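Local coordinates for DUF2235 domain-containing protein (Pseudomonas aeruginosa, PDB 4O5P) that probably hydrolyses membrane phospholipids as a type VI secretion effector, using a catalytic domain of the alpha/beta-hydrolase kind, at residues L328-E339 with W369-H379; G278-V286 with A342-R350. One frame throughout, in Å; residues are numbered along the deposited sequence.

Interaction 1 (L328-E339 with W369-H379); sequences LKRCVHLVSCHE and WTVEYAYPGVH
H333 and E372 extend side by side from neighbouring strands, and H333 ND1 donates to E372 OE2 at 2.9 Å. The carboxylate receives it on its anti lone pair, its plane turned 52° from the imidazole, while V335 CG1 lies over one face of that ring, towards the rim. E372 OE1 is hydrogen-bonded to S348. On the opposite face of the sheet L334 puts CD2 against Y373 CB at 3.6 Å and Y375 CE1 at 3.7 Å, and the R330 guanidinium, salt-bridged to E413, lays one face over V371 CG1. These are parallel strands, 331-336 and 370-375, paired in the central sheet of an alpha/beta-hydrolase-like domain. At and beyond their C-terminal ends the segments stay joined. A chi1 of 160° swings S336 OG away from its own N, to G377 O at 2.6 Å, and the same carbonyl also accepts from H338 N. G377 N in turn donates to H338 ND1 at 2.9 Å, close to the ring plane, while E476 binds the other ring nitrogen. E339 OE1, also hydrogen-bonded to S662, accepts from H379 N at 3.1 Å, holding the backbone of the histidine whose ring is hydrogen-bonded through NE2 to S237.

Interaction 2 (G278-V286 with A342-R350); sequences GLFDTVAAV and ASFPLDSIR
Segments 278-286 and 342-350 run 137° apart end to end and meet most closely around T282-V283 and L346-D347, where D347 N donates to T282 O at 2.9 Å, a nearly straight bond (166° at the hydrogen) whose donor is tilted 35° from the carbonyl plane. Beside it the T282 side chain crosses D347 obliquely: CG2, anti to the backbone N, approaches D347 CB at 3.8 Å. V283 straddles the P345 carbonyl with both methyls. Its CG2, 3.4 Å from P345 O, also reaches F344 CD2, whereas CG1 faces the backbone of F344. A285 CB packs on the proline ring, 3.7 Å from P345 CD. Residues 281-286 form the loop leaving the C-terminal end of strand 270-280, one strand earlier than the canonical position of the triad acid in alpha/beta hydrolases, an alternative seen in some members of the fold. D281 is probably that acid: its OD2 is hydrogen-bonded to H379 and salt-bridged to R685, and its OD1 accepts from S336 N. L346 meets this carboxylate at about a right angle, and its CD1 touches D281 OD1 at 3.4 Å, adding an apolar neighbour to an oxygen held by a backbone N-H. A water joins the segments farther along, accepting from A284 N and donating to P345 O and to D347 OD1, the last at 2.6 Å; a second water links V286 O with S343 O. At the other end L279 CD1 makes a looser contact with I349 CG2, 4.2 Å away, next to R244 of helix 238-254.

The centres of interactions 1 and 2 lie about 10 Å apart in the catalytic domain, and their segments alternate along the chain: 278-286, 328-339, 342-350, 369-379. Strands 270-280, 331-336 and 370-375 are successive neighbours in the central parallel part of the sheet, whereas strand 346-353 belongs to a separate small sheet. The two contacts touch directly, with probable hydrogen bonds between E372 OE1 and S348 OG (2.5 Å) and between H379 ND1 and D281 OD2 (2.6 Å). Interaction 1 thus supplies the histidine and interaction 2 the acid of a probable Ser-His-Asp triad, completed by S237 at a likely nucleophile elbow, consistent with the hydrolase role of the protein.

Interaction 1 (L328-E339 with W369-H379)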
ATOM      1  N   LEU A 328       7.726  20.044   0.824  1.00 17.03           N
ATOM      2  CA  LEU A 328       7.004  19.196   1.782  1.00 19.57           C
ATOM      3  C   LEU A 328       7.176  19.727   3.195  1.00 15.16           C
ATOM      4  O   LEU A 328       8.301  19.800   3.694  1.00 21.25           O
ATOM      5  CB  LEU A 328       7.516  17.747   1.707  1.00 16.30           C
ATOM      6  CG  LEU A 328       7.001  16.765   2.762  1.00 16.53           C
ATOM      7  CD1 LEU A 328       5.515  16.558   2.562  1.00 14.59           C
ATOM      8  CD2 LEU A 328       7.757  15.409   2.670  1.00 23.39           C
ATOM      9  N   LYS A 329       6.079  20.086   3.852  1.00 16.92           N
ATOM     10  CA  LYS A 329       6.156  20.711   5.186  1.00 14.53           C
ATOM     11  C   LYS A 329       6.145  19.722   6.355  1.00 19.35           C
ATOM     12  O   LYS A 329       6.617  20.043   7.443  1.00 19.46           O
ATOM     13  CB  LYS A 329       4.992  21.684   5.388  1.00 18.41           C
ATOM     14  CG  LYS A 329       4.796  22.732   4.296  1.00 19.93           C
ATOM     15  CD  LYS A 329       6.028  23.573   4.045  1.00 21.72           C
ATOM     16  CE  LYS A 329       5.757  24.476   2.824  1.00 35.09           C
ATOM     17  NZ  LYS A 329       6.800  25.535   2.567  1.00 35.67           N
ATOM     18  N   ARG A 330       5.598  18.531   6.138  1.00 17.03           N
ATOM     19  CA  ARG A 330       5.328  17.601   7.239  1.00 17.71           C
ATOM     20  C   ARG A 330       4.909  16.228   6.706  1.00 20.51           C
ATOM     21  O   ARG A 330       3.971  16.121   5.912  1.00 14.73           O
ATOM     22  CB  ARG A 330       4.211  18.156   8.131  1.00 19.00           C
ATOM     23  CG  ARG A 330       3.810  17.248   9.308  1.00 20.32           C
ATOM     24  CD  ARG A 330       4.932  17.133  10.339  1.00 20.45           C
ATOM     25  NE  ARG A 330       4.507  16.394  11.526  1.00 22.02           N
ATOM     26  CZ  ARG A 330       5.352  15.866  12.409  1.00 23.39           C
ATOM     27  NH1 ARG A 330       6.659  15.971  12.217  1.00 20.35           N
ATOM     28  NH2 ARG A 330       4.894  15.219  13.468  1.00 21.63           N
ATOM     29  N   CYS A 331       5.596  15.182   7.158  1.00 15.72           N
ATOM     30  CA  CYS A 331       5.188  13.819   6.840  1.00 15.07           C
ATOM     31  C   CYS A 331       5.171  12.937   8.085  1.00 17.63           C
ATOM     32  O   CYS A 331       6.150  12.890   8.838  1.00 16.35           O
ATOM     33  CB  CYS A 331       6.098  13.197   5.780  1.00 16.34           C
ATOM     34  SG  CYS A 331       5.663  11.469   5.360  1.00 20.01           S
ATOM     35  N   VAL A 332       4.048  12.257   8.305  1.00 17.30           N
ATOM     36  CA  VAL A 332       3.916  11.318   9.414  1.00 15.34           C
ATOM     37  C   VAL A 332       3.662   9.911   8.852  1.00 16.86           C
ATOM     38  O   VAL A 332       2.721   9.721   8.093  1.00 13.72           O
ATOM     39  CB  VAL A 332       2.742  11.699  10.321  1.00 19.73           C
ATOM     40  CG1 VAL A 332       2.478  10.579  11.329  1.00 18.55           C
ATOM     41  CG2 VAL A 332       2.997  13.064  11.033  1.00 16.38           C
ATOM     42  N   HIS A 333       4.492   8.934   9.220  1.00 14.37           N
ATOM     43  CA  HIS A 333       4.316   7.558   8.737  1.00 14.56           C
ATOM     44  C   HIS A 333       4.134   6.600   9.910  1.00 14.98           C
ATOM     45  O   HIS A 333       5.040   6.402  10.698  1.00 13.37           O
ATOM     46  CB  HIS A 333       5.553   7.125   7.951  1.00 15.05           C
ATOM     47  CG  HIS A 333       5.389   5.838   7.197  1.00 14.53           C
ATOM     48  ND1 HIS A 333       6.465   5.060   6.826  1.00 13.84           N
ATOM     49  CD2 HIS A 333       4.290   5.216   6.704  1.00 15.70           C
ATOM     50  CE1 HIS A 333       6.037   4.015   6.137  1.00 12.12           C
ATOM     51  NE2 HIS A 333       4.721   4.083   6.051  1.00 14.70           N
ATOM     52  N   LEU A 334       2.961   5.994  10.000  1.00 14.46           N
ATOM     53  CA  LEU A 334       2.647   5.043  11.039  1.00 13.40           C
ATOM     54  C   LEU A 334       2.815   3.669  10.420  1.00 14.53           C
ATOM     55  O   LEU A 334       2.203   3.387   9.384  1.00 14.85           O
ATOM     56  CB  LEU A 334       1.194   5.254  11.476  1.00 15.75           C
ATOM     57  CG  LEU A 334       0.852   6.682  11.909  1.00 14.20           C
ATOM     58  CD1 LEU A 334      -0.558   6.760  12.437  1.00 15.41           C
ATOM     59  CD2 LEU A 334       1.863   7.217  12.953  1.00 10.20           C
ATOM     60  N   VAL A 335       3.634   2.820  11.050  1.00 14.06           N
ATOM     61  CA  VAL A 335       3.958   1.502  10.499  1.00 14.40           C
ATOM     62  C   VAL A 335       3.585   0.339  11.427  1.00 13.98           C
ATOM     63  O   VAL A 335       3.576   0.485  12.647  1.00 15.64           O
ATOM     64  CB  VAL A 335       5.461   1.407  10.104  1.00 14.08           C
ATOM     65  CG1 VAL A 335       5.880   2.641   9.269  1.00 13.05           C
ATOM     66  CG2 VAL A 335       6.344   1.312  11.333  1.00 10.38           C
ATOM     67  N   SER A 336       3.266  -0.815  10.832  1.00 13.14           N
ATOM     68  CA  SER A 336       2.933  -2.043  11.568  1.00 10.73           C
ATOM     69  C   SER A 336       4.196  -2.768  12.036  1.00 14.70           C
ATOM     70  O   SER A 336       5.122  -2.956  11.248  1.00 17.08           O
ATOM     71  CB  SER A 336       2.121  -2.961  10.641  1.00 12.71           C
ATOM     72  OG  SER A 336       2.140  -4.316  11.068  1.00 13.31           O
ATOM     73  N   CYS A 337       4.243  -3.176  13.307  1.00 14.50           N
ATOM     74  CA  CYS A 337       5.366  -3.960  13.822  1.00 13.39           C
ATOM     75  C   CYS A 337       5.224  -5.464  13.583  1.00 12.95           C
ATOM     76  O   CYS A 337       6.220  -6.195  13.572  1.00 15.08           O
ATOM     77  CB  CYS A 337       5.507  -3.744  15.333  1.00 16.36           C
ATOM     78  SG  CYS A 337       6.024  -2.103  15.770  1.00 16.10           S
ATOM     79  N   HIS A 338       3.989  -5.926  13.427  1.00 13.02           N
ATOM     80  CA  HIS A 338       3.699  -7.366  13.427  1.00 14.94           C
ATOM     81  C   HIS A 338       3.353  -7.967  12.063  1.00 14.74           C
ATOM     82  O   HIS A 338       3.185  -9.188  11.958  1.00 16.25           O
ATOM     83  CB  HIS A 338       2.618  -7.681  14.464  1.00 14.21           C
ATOM     84  CG  HIS A 338       2.980  -7.212  15.835  1.00 13.15           C
ATOM     85  ND1 HIS A 338       2.226  -6.298  16.535  1.00 14.39           N
ATOM     86  CD2 HIS A 338       4.068  -7.467  16.597  1.00 13.80           C
ATOM     87  CE1 HIS A 338       2.824  -6.030  17.684  1.00 15.15           C
ATOM     88  NE2 HIS A 338       3.947  -6.724  17.744  1.00 12.83           N
ATOM     89  N   GLU A 339       3.275  -7.140  11.019  1.00 12.80           N
ATOM     90  CA  GLU A 339       3.063  -7.663   9.651  1.00 11.29           C
ATOM     91  C   GLU A 339       4.299  -8.461   9.201  1.00 14.49           C
ATOM     92  O   GLU A 339       5.428  -8.059   9.501  1.00 16.35           O
ATOM     93  CB  GLU A 339       2.798  -6.520   8.666  1.00 14.62           C
ATOM     94  CG  GLU A 339       2.609  -6.964   7.199  1.00 11.05           C
ATOM     95  CD  GLU A 339       1.479  -7.968   6.998  1.00 13.39           C
ATOM     96  OE1 GLU A 339       0.353  -7.728   7.485  1.00 13.17           O
ATOM     97  OE2 GLU A 339       1.707  -9.013   6.338  1.00 15.82           O
ATOM     98  N   TRP A 369      11.276  17.403   9.625  1.00 18.38           N
ATOM     99  CA  TRP A 369       9.817  17.532   9.570  1.00 21.52           C
ATOM    100  C   TRP A 369       9.107  16.244   9.158  1.00 21.73           C
ATOM    101  O   TRP A 369       7.925  16.292   8.804  1.00 19.54           O
ATOM    102  CB  TRP A 369       9.381  18.648   8.605  1.00 20.85           C
ATOM    103  CG  TRP A 369      10.133  19.945   8.745  1.00 21.91           C
ATOM    104  CD1 TRP A 369      10.747  20.429   9.867  1.00 22.91           C
ATOM    105  CD2 TRP A 369      10.359  20.914   7.714  1.00 23.04           C
ATOM    106  NE1 TRP A 369      11.328  21.653   9.595  1.00 24.98           N
ATOM    107  CE2 TRP A 369      11.099  21.971   8.282  1.00 26.19           C
ATOM    108  CE3 TRP A 369      10.000  20.991   6.360  1.00 19.89           C
ATOM    109  CZ2 TRP A 369      11.500  23.091   7.539  1.00 24.93           C
ATOM    110  CZ3 TRP A 369      10.393  22.101   5.633  1.00 25.06           C
ATOM    111  CH2 TRP A 369      11.134  23.135   6.224  1.00 22.01           C
ATOM    112  N   THR A 370       9.810  15.110   9.196  1.00 15.70           N
ATOM    113  CA  THR A 370       9.176  13.815   8.921  1.00 19.02           C
ATOM    114  C   THR A 370       9.423  12.839  10.075  1.00 19.53           C
ATOM    115  O   THR A 370      10.525  12.794  10.625  1.00 19.47           O
ATOM    116  CB  THR A 370       9.645  13.217   7.577  1.00 14.93           C
ATOM    117  OG1 THR A 370      11.022  12.821   7.659  1.00 19.47           O
ATOM    118  CG2 THR A 370       9.494  14.254   6.464  1.00 19.47           C
ATOM    119  N   VAL A 371       8.409  12.060  10.442  1.00 16.82           N
ATOM    120  CA  VAL A 371       8.499  11.221  11.641  1.00 18.97           C
ATOM    121  C   VAL A 371       7.832   9.878  11.358  1.00 15.94           C
ATOM    122  O   VAL A 371       6.897   9.812  10.568  1.00 16.96           O
ATOM    123  CB  VAL A 371       7.890  11.965  12.879  1.00 20.74           C
ATOM    124  CG1 VAL A 371       6.434  12.333  12.636  1.00 20.41           C
ATOM    125  CG2 VAL A 371       8.039  11.161  14.155  1.00 19.94           C
ATOM    126  N   GLU A 372       8.356   8.810  11.954  1.00 16.40           N
ATOM    127  CA  GLU A 372       7.889   7.439  11.701  1.00 17.21           C
ATOM    128  C   GLU A 372       7.588   6.781  13.057  1.00 14.17           C
ATOM    129  O   GLU A 372       8.462   6.708  13.928  1.00 17.10           O
ATOM    130  CB  GLU A 372       8.964   6.665  10.903  1.00 20.22           C
ATOM    131  CG  GLU A 372       8.635   5.203  10.504  1.00 16.29           C
ATOM    132  CD  GLU A 372       9.486   4.727   9.331  1.00 13.12           C
ATOM    133  OE1 GLU A 372      10.650   4.305   9.531  1.00 14.15           O
ATOM    134  OE2 GLU A 372       9.006   4.770   8.182  1.00 15.96           O
ATOM    135  N   TYR A 373       6.348   6.337  13.253  1.00 15.14           N
ATOM    136  CA  TYR A 373       5.933   5.746  14.525  1.00 15.11           C
ATOM    137  C   TYR A 373       5.642   4.262  14.378  1.00 16.94           C
ATOM    138  O   TYR A 373       4.940   3.852  13.442  1.00 13.78           O
ATOM    139  CB  TYR A 373       4.681   6.438  15.052  1.00 16.28           C
ATOM    140  CG  TYR A 373       4.927   7.809  15.623  1.00 16.30           C
ATOM    141  CD1 TYR A 373       5.508   7.969  16.879  1.00 17.24           C
ATOM    142  CD2 TYR A 373       4.558   8.948  14.913  1.00 15.80           C
ATOM    143  CE1 TYR A 373       5.725   9.246  17.416  1.00 15.95           C
ATOM    144  CE2 TYR A 373       4.765  10.205  15.435  1.00 17.86           C
ATOM    145  CZ  TYR A 373       5.355  10.349  16.678  1.00 17.01           C
ATOM    146  OH  TYR A 373       5.551  11.612  17.184  1.00 18.18           O
ATOM    147  N   ALA A 374       6.179   3.464  15.304  1.00 16.30           N
ATOM    148  CA  ALA A 374       5.913   2.023  15.336  1.00 14.84           C
ATOM    149  C   ALA A 374       4.601   1.751  16.077  1.00 17.03           C
ATOM    150  O   ALA A 374       4.410   2.252  17.190  1.00 15.22           O
ATOM    151  CB  ALA A 374       7.045   1.288  16.012  1.00 15.87           C
ATOM    152  N   TYR A 375       3.724   0.957  15.453  1.00 12.25           N
ATOM    153  CA  TYR A 375       2.385   0.609  15.966  1.00 13.81           C
ATOM    154  C   TYR A 375       2.169  -0.916  16.019  1.00 13.49           C
ATOM    155  O   TYR A 375       2.711  -1.661  15.206  1.00 15.19           O
ATOM    156  CB  TYR A 375       1.276   1.241  15.092  1.00 12.29           C
ATOM    157  CG  TYR A 375       0.821   2.601  15.585  1.00 16.12           C
ATOM    158  CD1 TYR A 375       1.592   3.739  15.368  1.00 16.36           C
ATOM    159  CD2 TYR A 375      -0.373   2.745  16.280  1.00 15.38           C
ATOM    160  CE1 TYR A 375       1.179   4.998  15.838  1.00 14.59           C
ATOM    161  CE2 TYR A 375      -0.778   3.979  16.762  1.00 15.67           C
ATOM    162  CZ  TYR A 375      -0.001   5.096  16.534  1.00 20.22           C
ATOM    163  OH  TYR A 375      -0.421   6.319  17.009  1.00 23.30           O
ATOM    164  N   PRO A 376       1.344  -1.383  16.970  1.00 14.04           N
ATOM    165  CA  PRO A 376       1.081  -2.817  17.111  1.00 14.23           C
ATOM    166  C   PRO A 376       0.057  -3.268  16.091  1.00 12.30           C
ATOM    167  O   PRO A 376      -0.705  -2.431  15.592  1.00 15.98           O
ATOM    168  CB  PRO A 376       0.482  -2.910  18.521  1.00 11.67           C
ATOM    169  CG  PRO A 376      -0.250  -1.634  18.662  1.00 12.18           C
ATOM    170  CD  PRO A 376       0.632  -0.595  17.989  1.00 12.67           C
ATOM    171  N   GLY A 377       0.036  -4.566  15.793  1.00 15.59           N
ATOM    172  CA  GLY A 377      -0.907  -5.131  14.845  1.00 11.96           C
ATOM    173  C   GLY A 377      -0.308  -5.402  13.484  1.00 11.61           C
ATOM    174  O   GLY A 377       0.852  -5.093  13.216  1.00 14.72           O
ATOM    175  N   VAL A 378      -1.095  -6.011  12.612  1.00 12.21           N
ATOM    176  CA  VAL A 378      -0.629  -6.293  11.275  1.00 10.91           C
ATOM    177  C   VAL A 378      -1.104  -5.165  10.354  1.00 13.05           C
ATOM    178  O   VAL A 378      -1.512  -4.119  10.851  1.00 11.68           O
ATOM    179  CB  VAL A 378      -1.075  -7.670  10.810  1.00 12.21           C
ATOM    180  CG1 VAL A 378      -0.483  -8.731  11.772  1.00 13.70           C
ATOM    181  CG2 VAL A 378      -2.584  -7.761  10.793  1.00 10.16           C
ATOM    182  N   HIS A 379      -1.030  -5.375   9.040  1.00 11.47           N
ATOM    183  CA  HIS A 379      -1.126  -4.293   8.052  1.00 11.84           C
ATOM    184  C   HIS A 379      -2.377  -3.400   8.264  1.00 12.61           C
ATOM    185  O   HIS A 379      -2.277  -2.166   8.459  1.00 13.16           O
ATOM    186  CB  HIS A 379      -1.107  -4.932   6.651  1.00 11.37           C
ATOM    187  CG  HIS A 379      -1.038  -3.965   5.509  1.00 12.40           C
ATOM    188  ND1 HIS A 379      -0.176  -2.889   5.483  1.00 10.31           N
ATOM    189  CD2 HIS A 379      -1.676  -3.960   4.314  1.00 13.02           C
ATOM    190  CE1 HIS A 379      -0.304  -2.251   4.336  1.00 12.27           C
ATOM    191  NE2 HIS A 379      -1.218  -2.872   3.611  1.00 11.91           N
TER
HETATM  192  O   HOH W   1       4.736  13.621  16.133  1.00 21.89           O

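Interaction 2 (G278-V286 with A342-R350)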
ATOM      1  N   GLY A 278       0.368  12.143   5.109  1.00 15.21           N
ATOM      2  CA  GLY A 278       0.113  11.169   6.166  1.00 17.16           C
ATOM      3  C   GLY A 278       0.023   9.761   5.608  1.00 15.18           C
ATOM      4  O   GLY A 278      -0.850   9.471   4.790  1.00 13.48           O
ATOM      5  N   LEU A 279       0.904   8.882   6.077  1.00 14.83           N
ATOM      6  CA  LEU A 279       1.038   7.548   5.508  1.00 14.62           C
ATOM      7  C   LEU A 279       0.870   6.426   6.540  1.00 13.52           C
ATOM      8  O   LEU A 279       1.411   6.482   7.649  1.00 13.12           O
ATOM      9  CB  LEU A 279       2.401   7.400   4.843  1.00 13.93           C
ATOM     10  CG  LEU A 279       2.863   8.530   3.936  1.00 15.73           C
ATOM     11  CD1 LEU A 279       4.339   8.319   3.624  1.00 15.53           C
ATOM     12  CD2 LEU A 279       2.013   8.578   2.679  1.00 12.64           C
ATOM     13  N   PHE A 280       0.097   5.412   6.169  1.00 14.34           N
ATOM     14  CA  PHE A 280      -0.072   4.236   7.007  1.00 15.65           C
ATOM     15  C   PHE A 280       0.635   3.082   6.304  1.00 13.12           C
ATOM     16  O   PHE A 280       0.201   2.688   5.207  1.00 13.11           O
ATOM     17  CB  PHE A 280      -1.558   3.866   7.130  1.00 14.08           C
ATOM     18  CG  PHE A 280      -2.416   4.901   7.817  1.00 15.20           C
ATOM     19  CD1 PHE A 280      -2.637   4.830   9.191  1.00 15.56           C
ATOM     20  CD2 PHE A 280      -3.049   5.902   7.090  1.00 13.34           C
ATOM     21  CE1 PHE A 280      -3.447   5.746   9.833  1.00 15.28           C
ATOM     22  CE2 PHE A 280      -3.874   6.830   7.727  1.00 17.43           C
ATOM     23  CZ  PHE A 280      -4.070   6.756   9.104  1.00 16.05           C
ATOM     24  N   ASP A 281       1.724   2.582   6.898  1.00 12.10           N
ATOM     25  CA  ASP A 281       2.343   1.295   6.500  1.00 12.17           C
ATOM     26  C   ASP A 281       2.526   1.134   5.003  1.00 12.04           C
ATOM     27  O   ASP A 281       1.834   0.327   4.389  1.00 13.45           O
ATOM     28  CB  ASP A 281       1.505   0.120   7.033  1.00 13.56           C
ATOM     29  CG  ASP A 281       2.333  -1.106   7.332  1.00 11.56           C
ATOM     30  OD1 ASP A 281       3.359  -0.972   8.024  1.00 12.42           O
ATOM     31  OD2 ASP A 281       1.966  -2.217   6.885  1.00 14.76           O
ATOM     32  N   THR A 282       3.449   1.910   4.422  1.00 12.77           N
ATOM     33  CA  THR A 282       3.690   1.911   2.981  1.00 13.97           C
ATOM     34  C   THR A 282       4.100   0.546   2.438  1.00 13.84           C
ATOM     35  O   THR A 282       5.056  -0.049   2.933  1.00 14.18           O
ATOM     36  CB  THR A 282       4.837   2.858   2.624  1.00 12.25           C
ATOM     37  OG1 THR A 282       4.541   4.165   3.112  1.00 14.90           O
ATOM     38  CG2 THR A 282       5.055   2.902   1.112  1.00 14.06           C
ATOM     39  N   VAL A 283       3.388   0.069   1.413  1.00 14.81           N
ATOM     40  CA  VAL A 283       3.763  -1.169   0.716  1.00 15.37           C
ATOM     41  C   VAL A 283       3.789  -0.898  -0.773  1.00 14.80           C
ATOM     42  O   VAL A 283       2.784  -0.501  -1.336  1.00 15.61           O
ATOM     43  CB  VAL A 283       2.773  -2.310   0.992  1.00 13.42           C
ATOM     44  CG1 VAL A 283       3.088  -3.517   0.084  1.00 13.79           C
ATOM     45  CG2 VAL A 283       2.804  -2.697   2.475  1.00 11.11           C
ATOM     46  N   ALA A 284       4.940  -1.094  -1.412  1.00 14.29           N
ATOM     47  CA  ALA A 284       5.121  -0.649  -2.797  1.00 15.29           C
ATOM     48  C   ALA A 284       5.266  -1.827  -3.737  1.00 16.47           C
ATOM     49  O   ALA A 284       5.623  -1.663  -4.915  1.00 15.53           O
ATOM     50  CB  ALA A 284       6.343   0.264  -2.904  1.00 15.09           C
ATOM     51  N   ALA A 285       4.954  -3.008  -3.214  1.00 13.60           N
ATOM     52  CA  ALA A 285       5.273  -4.265  -3.887  1.00 18.11           C
ATOM     53  C   ALA A 285       4.306  -4.568  -4.998  1.00 17.45           C
ATOM     54  O   ALA A 285       3.109  -4.289  -4.883  1.00 20.55           O
ATOM     55  CB  ALA A 285       5.262  -5.437  -2.879  1.00 15.08           C
ATOM     56  N   VAL A 286       4.829  -5.160  -6.063  1.00 15.21           N
ATOM     57  CA  VAL A 286       3.988  -5.785  -7.071  1.00 22.14           C
ATOM     58  C   VAL A 286       3.091  -6.833  -6.392  1.00 28.68           C
ATOM     59  O   VAL A 286       3.506  -7.493  -5.427  1.00 24.07           O
ATOM     60  CB  VAL A 286       4.848  -6.428  -8.185  1.00 22.40           C
ATOM     61  CG1 VAL A 286       5.584  -7.671  -7.675  1.00 22.36           C
ATOM     62  CG2 VAL A 286       4.002  -6.740  -9.397  1.00 25.36           C
ATOM     63  N   ALA A 342       5.226 -12.013   2.985  1.00 18.94           N
ATOM     64  CA  ALA A 342       6.148 -11.789   1.873  1.00 18.61           C
ATOM     65  C   ALA A 342       5.566 -10.797   0.874  1.00 17.61           C
ATOM     66  O   ALA A 342       6.300 -10.098   0.195  1.00 19.01           O
ATOM     67  CB  ALA A 342       6.432 -13.092   1.176  1.00 16.97           C
ATOM     68  N   SER A 343       4.242 -10.762   0.790  1.00 17.55           N
ATOM     69  CA  SER A 343       3.534  -9.944  -0.189  1.00 23.35           C
ATOM     70  C   SER A 343       3.380  -8.501   0.288  1.00 17.62           C
ATOM     71  O   SER A 343       2.915  -7.642  -0.469  1.00 17.50           O
ATOM     72  CB  SER A 343       2.152 -10.542  -0.427  1.00 23.22           C
ATOM     73  OG  SER A 343       1.513 -10.753   0.826  1.00 22.17           O
ATOM     74  N   PHE A 344       3.750  -8.239   1.545  1.00 14.02           N
ATOM     75  CA  PHE A 344       3.573  -6.908   2.123  1.00 12.66           C
ATOM     76  C   PHE A 344       4.840  -6.309   2.754  1.00 11.61           C
ATOM     77  O   PHE A 344       4.835  -5.939   3.932  1.00 13.65           O
ATOM     78  CB  PHE A 344       2.399  -6.915   3.117  1.00 14.42           C
ATOM     79  CG  PHE A 344       1.056  -7.000   2.451  1.00 16.81           C
ATOM     80  CD1 PHE A 344       0.597  -8.202   1.921  1.00 16.97           C
ATOM     81  CD2 PHE A 344       0.258  -5.875   2.336  1.00 14.10           C
ATOM     82  CE1 PHE A 344      -0.625  -8.276   1.293  1.00 20.54           C
ATOM     83  CE2 PHE A 344      -0.975  -5.943   1.710  1.00 17.26           C
ATOM     84  CZ  PHE A 344      -1.414  -7.134   1.185  1.00 17.90           C
ATOM     85  N   PRO A 345       5.919  -6.163   1.957  1.00 12.41           N
ATOM     86  CA  PRO A 345       7.106  -5.519   2.524  1.00 13.71           C
ATOM     87  C   PRO A 345       6.870  -4.034   2.806  1.00 14.99           C
ATOM     88  O   PRO A 345       6.087  -3.357   2.115  1.00 13.98           O
ATOM     89  CB  PRO A 345       8.171  -5.704   1.429  1.00 12.80           C
ATOM     90  CG  PRO A 345       7.386  -5.854   0.148  1.00 13.33           C
ATOM     91  CD  PRO A 345       6.122  -6.567   0.554  1.00 12.33           C
ATOM     92  N   LEU A 346       7.550  -3.538   3.833  1.00 11.81           N
ATOM     93  CA  LEU A 346       7.395  -2.166   4.238  1.00 11.08           C
ATOM     94  C   LEU A 346       8.397  -1.280   3.495  1.00 11.93           C
ATOM     95  O   LEU A 346       9.537  -1.678   3.238  1.00 11.66           O
ATOM     96  CB  LEU A 346       7.609  -2.056   5.755  1.00 11.71           C
ATOM     97  CG  LEU A 346       7.500  -0.667   6.381  1.00 11.07           C
ATOM     98  CD1 LEU A 346       6.086  -0.081   6.211  1.00  9.37           C
ATOM     99  CD2 LEU A 346       7.877  -0.736   7.853  1.00 10.36           C
ATOM    100  N   ASP A 347       7.959  -0.093   3.107  1.00 12.48           N
ATOM    101  CA  ASP A 347       8.915   0.951   2.778  1.00 11.38           C
ATOM    102  C   ASP A 347       8.946   1.978   3.899  1.00 12.53           C
ATOM    103  O   ASP A 347       8.018   2.774   4.058  1.00 13.59           O
ATOM    104  CB  ASP A 347       8.592   1.628   1.436  1.00 13.48           C
ATOM    105  CG  ASP A 347       9.454   1.104   0.302  1.00 16.11           C
ATOM    106  OD1 ASP A 347       9.069   0.080  -0.300  1.00 16.97           O
ATOM    107  OD2 ASP A 347      10.513   1.713  -0.000  1.00 15.34           O
ATOM    108  N   SER A 348      10.028   1.971   4.660  1.00 11.68           N
ATOM    109  CA  SER A 348      10.256   3.025   5.642  1.00 13.85           C
ATOM    110  C   SER A 348      10.488   4.368   4.927  1.00 12.83           C
ATOM    111  O   SER A 348      10.837   4.399   3.752  1.00 14.29           O
ATOM    112  CB  SER A 348      11.470   2.667   6.493  1.00 12.19           C
ATOM    113  OG  SER A 348      11.797   3.700   7.414  1.00 14.14           O
ATOM    114  N   ILE A 349      10.284   5.475   5.623  1.00 15.97           N
ATOM    115  CA  ILE A 349      10.613   6.777   5.047  1.00 14.97           C
ATOM    116  C   ILE A 349      12.023   7.207   5.449  1.00 15.20           C
ATOM    117  O   ILE A 349      12.422   8.350   5.192  1.00 16.10           O
ATOM    118  CB  ILE A 349       9.637   7.863   5.481  1.00 13.98           C
ATOM    119  CG1 ILE A 349       9.576   7.959   7.005  1.00 15.66           C
ATOM    120  CG2 ILE A 349       8.252   7.622   4.884  1.00 14.60           C
ATOM    121  CD1 ILE A 349       8.963   9.245   7.499  1.00 14.97           C
ATOM    122  N   ARG A 350      12.758   6.291   6.081  1.00 12.23           N
ATOM    123  CA  ARG A 350      14.192   6.479   6.371  1.00 16.35           C
ATOM    124  C   ARG A 350      15.023   6.378   5.089  1.00 15.73           C
ATOM    125  O   ARG A 350      14.719   5.590   4.186  1.00 17.92           O
ATOM    126  CB  ARG A 350      14.715   5.434   7.382  1.00 15.74           C
ATOM    127  CG  ARG A 350      15.920   5.904   8.249  1.00 16.43           C
ATOM    128  CD  ARG A 350      16.321   4.855   9.283  1.00 16.94           C
ATOM    129  NE  ARG A 350      17.007   3.704   8.680  1.00 16.38           N
ATOM    130  CZ  ARG A 350      17.076   2.508   9.250  1.00 14.15           C
ATOM    131  NH1 ARG A 350      16.472   2.302  10.409  1.00 14.00           N
ATOM    132  NH2 ARG A 350      17.709   1.515   8.652  1.00 15.72           N
TER
HETATM  133  O   HOH W   2       7.225  -1.748   0.066  1.00 14.65           O
HETATM  134  O   HOH W   3       3.031  -8.881  -3.404  1.00 24.56           O